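PDB 7L5I: trimethylamine-N-oxide reductase from Haemophilus influenzae, which probably reduces S- and N-oxides such as trimethylamine N-oxide at a molybdenum centre held by two molybdopterin guanine dinucleotides. Local coordinates for residues Ala432-His437 and Thr450-Lys455. Sequence-based numbering, arbitrary orientation.
Sequences ADVLLH and TYPDIK
V434 sits over the ring of Y451, where the short helix 431-436 packs against the loop leading from strand 447-450 to strand 456-460. This is a helix-on-loop contact within the molybdopterin oxidoreductase family region. V434 CG2 makes a CH-pi contact with the Y451 ring. It lies 3.6 Å from the ring centroid and only 9° off the ring normal. The valine's other methyl, CG1, is anti to the backbone N (chi1 167°) and turns to the proline, so that V434 CG1 lies 3.9 Å from P452 CD. F426 also touches both V434 and P452. Further along, L435 CD2 meets I454 CG2 at 3.7 Å, and the two side chains meet at a slant.

The polar end of Y451 is held by D433. The carboxylate stands nearly upright to the phenol ring, with the planes 81° apart. Y451 OH donates to D433 OD2 at 2.7 Å, approaching from above the carboxylate plane. R430 and K440 form salt bridges to this carboxylate, which probably keeps it ionised. One water bridges V434 O, P452 O and I454 N; a second joins L435 O to I454 O. These waters tie the two backbones together beside the V434-P452 and L435-I454 side-chain contacts. At the helix end H437 ND1 donates to D433 OD1 at 2.7 Å; the oxygen lies nearly in the imidazole plane and is met on its anti side, tilted out of the carboxylate plane.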
loop_
_atom_site.group_PDB
_atom_site.type_symbol
_atom_site.label_atom_id
_atom_site.label_comp_id
_atom_site.label_asym_id
_atom_site.label_seq_id
_atom_site.Cartn_x
_atom_site.Cartn_y
_atom_site.Cartn_z
ATOM N N ALA A 432 3.385 -13.728 -10.402
ATOM C CA ALA A 432 4.497 -14.285 -11.181
ATOM C C ALA A 432 4.413 -15.805 -11.244
ATOM O O ALA A 432 4.555 -16.414 -12.308
ATOM C CB ALA A 432 5.833 -13.840 -10.587
ATOM N N ASP A 433 4.196 -16.429 -10.093
ATOM C CA ASP A 433 4.010 -17.871 -9.996
ATOM C C ASP A 433 2.896 -18.350 -10.909
ATOM O O ASP A 433 3.031 -19.394 -11.560
ATOM C CB ASP A 433 3.714 -18.187 -8.521
ATOM C CG ASP A 433 4.102 -19.582 -8.090
ATOM O OD1 ASP A 433 4.931 -20.251 -8.751
ATOM O OD2 ASP A 433 3.582 -19.974 -7.019
ATOM N N VAL A 434 1.783 -17.607 -10.968
ATOM C CA VAL A 434 0.647 -17.994 -11.805
ATOM C C VAL A 434 1.017 -17.909 -13.278
ATOM O O VAL A 434 0.723 -18.813 -14.075
ATOM C CB VAL A 434 -0.573 -17.093 -11.504
ATOM C CG1 VAL A 434 -1.651 -17.246 -12.562
ATOM C CG2 VAL A 434 -1.149 -17.388 -10.132
ATOM N N LEU A 435 1.609 -16.789 -13.684
ATOM C CA LEU A 435 1.913 -16.627 -15.099
ATOM C C LEU A 435 2.879 -17.700 -15.576
ATOM O O LEU A 435 2.784 -18.152 -16.726
ATOM C CB LEU A 435 2.502 -15.240 -15.358
ATOM C CG LEU A 435 1.554 -14.053 -15.156
ATOM C CD1 LEU A 435 2.317 -12.760 -15.490
ATOM C CD2 LEU A 435 0.287 -14.166 -16.005
ATOM N N LEU A 436 3.804 -18.122 -14.709
ATOM C CA LEU A 436 4.805 -19.107 -15.084
ATOM C C LEU A 436 4.289 -20.539 -15.001
ATOM O O LEU A 436 4.766 -21.398 -15.757
ATOM C CB LEU A 436 6.027 -18.994 -14.165
ATOM C CG LEU A 436 6.908 -17.772 -14.332
ATOM C CD1 LEU A 436 7.786 -17.528 -13.151
ATOM C CD2 LEU A 436 7.748 -17.933 -15.613
ATOM N N HIS A 437 3.363 -20.831 -14.081
ATOM C CA HIS A 437 3.065 -22.209 -13.669
ATOM C C HIS A 437 1.577 -22.518 -13.646
ATOM O O HIS A 437 0.990 -22.797 -12.592
ATOM C CB HIS A 437 3.672 -22.469 -12.288
ATOM C CG HIS A 437 5.114 -22.078 -12.193
ATOM N ND1 HIS A 437 5.609 -21.285 -11.180
ATOM C CD2 HIS A 437 6.164 -22.338 -13.011
ATOM C CE1 HIS A 437 6.903 -21.098 -11.360
ATOM N NE2 HIS A 437 7.267 -21.733 -12.462
ATOM N N THR A 450 -6.162 -23.567 -7.449
ATOM C CA THR A 450 -5.495 -24.051 -8.658
ATOM C C THR A 450 -5.253 -22.872 -9.595
ATOM O O THR A 450 -6.194 -22.181 -9.973
ATOM C CB THR A 450 -6.333 -25.126 -9.349
ATOM O OG1 THR A 450 -6.456 -26.258 -8.483
ATOM C CG2 THR A 450 -5.681 -25.561 -10.645
ATOM N N TYR A 451 -3.991 -22.652 -9.967
ATOM C CA TYR A 451 -3.654 -21.522 -10.813
ATOM C C TYR A 451 -4.289 -21.647 -12.196
ATOM O O TYR A 451 -4.226 -22.713 -12.826
ATOM C CB TYR A 451 -2.148 -21.412 -10.981
ATOM C CG TYR A 451 -1.362 -20.998 -9.760
ATOM C CD1 TYR A 451 -1.986 -20.618 -8.580
ATOM C CD2 TYR A 451 0.018 -20.949 -9.816
ATOM C CE1 TYR A 451 -1.229 -20.205 -7.481
ATOM C CE2 TYR A 451 0.764 -20.550 -8.745
ATOM C CZ TYR A 451 0.140 -20.181 -7.570
ATOM O OH TYR A 451 0.933 -19.780 -6.515
ATOM N N PRO A 452 -4.829 -20.568 -12.738
ATOM C CA PRO A 452 -5.357 -20.594 -14.106
ATOM C C PRO A 452 -4.234 -20.488 -15.135
ATOM O O PRO A 452 -3.070 -20.286 -14.808
ATOM C CB PRO A 452 -6.266 -19.360 -14.134
ATOM C CG PRO A 452 -5.595 -18.408 -13.208
ATOM C CD PRO A 452 -4.930 -19.228 -12.123
ATOM N N ASP A 453 -4.618 -20.605 -16.417
ATOM C CA ASP A 453 -3.678 -20.603 -17.540
ATOM C C ASP A 453 -3.856 -19.307 -18.333
ATOM O O ASP A 453 -4.756 -19.201 -19.166
ATOM C CB ASP A 453 -3.923 -21.839 -18.413
ATOM C CG ASP A 453 -2.896 -22.008 -19.515
ATOM O OD1 ASP A 453 -1.915 -21.233 -19.577
ATOM O OD2 ASP A 453 -3.080 -22.932 -20.339
ATOM N N ILE A 454 -2.977 -18.325 -18.091
ATOM C CA ILE A 454 -3.202 -16.944 -18.523
ATOM C C ILE A 454 -2.493 -16.722 -19.846
ATOM O O ILE A 454 -1.282 -16.941 -19.952
ATOM C CB ILE A 454 -2.708 -15.924 -17.465
ATOM C CG1 ILE A 454 -3.449 -16.078 -16.134
ATOM C CG2 ILE A 454 -2.816 -14.494 -18.022
ATOM C CD1 ILE A 454 -4.951 -15.943 -16.212
ATOM N N LYS A 455 -3.239 -16.232 -20.841
ATOM C CA LYS A 455 -2.726 -15.908 -22.169
ATOM C C LYS A 455 -2.656 -14.417 -22.457
ATOM O O LYS A 455 -1.958 -14.016 -23.396
ATOM C CB LYS A 455 -3.616 -16.537 -23.250
ATOM C CG LYS A 455 -3.841 -18.025 -23.060
ATOM C CD LYS A 455 -2.548 -18.781 -23.140
ATOM C CE LYS A 455 -2.775 -20.262 -22.869
ATOM N NZ LYS A 455 -1.473 -20.973 -22.871
HETATM O O HOH W 1 -0.897 -19.008 -16.099
HETATM O O HOH W 2 1.105 -16.580 -18.631
#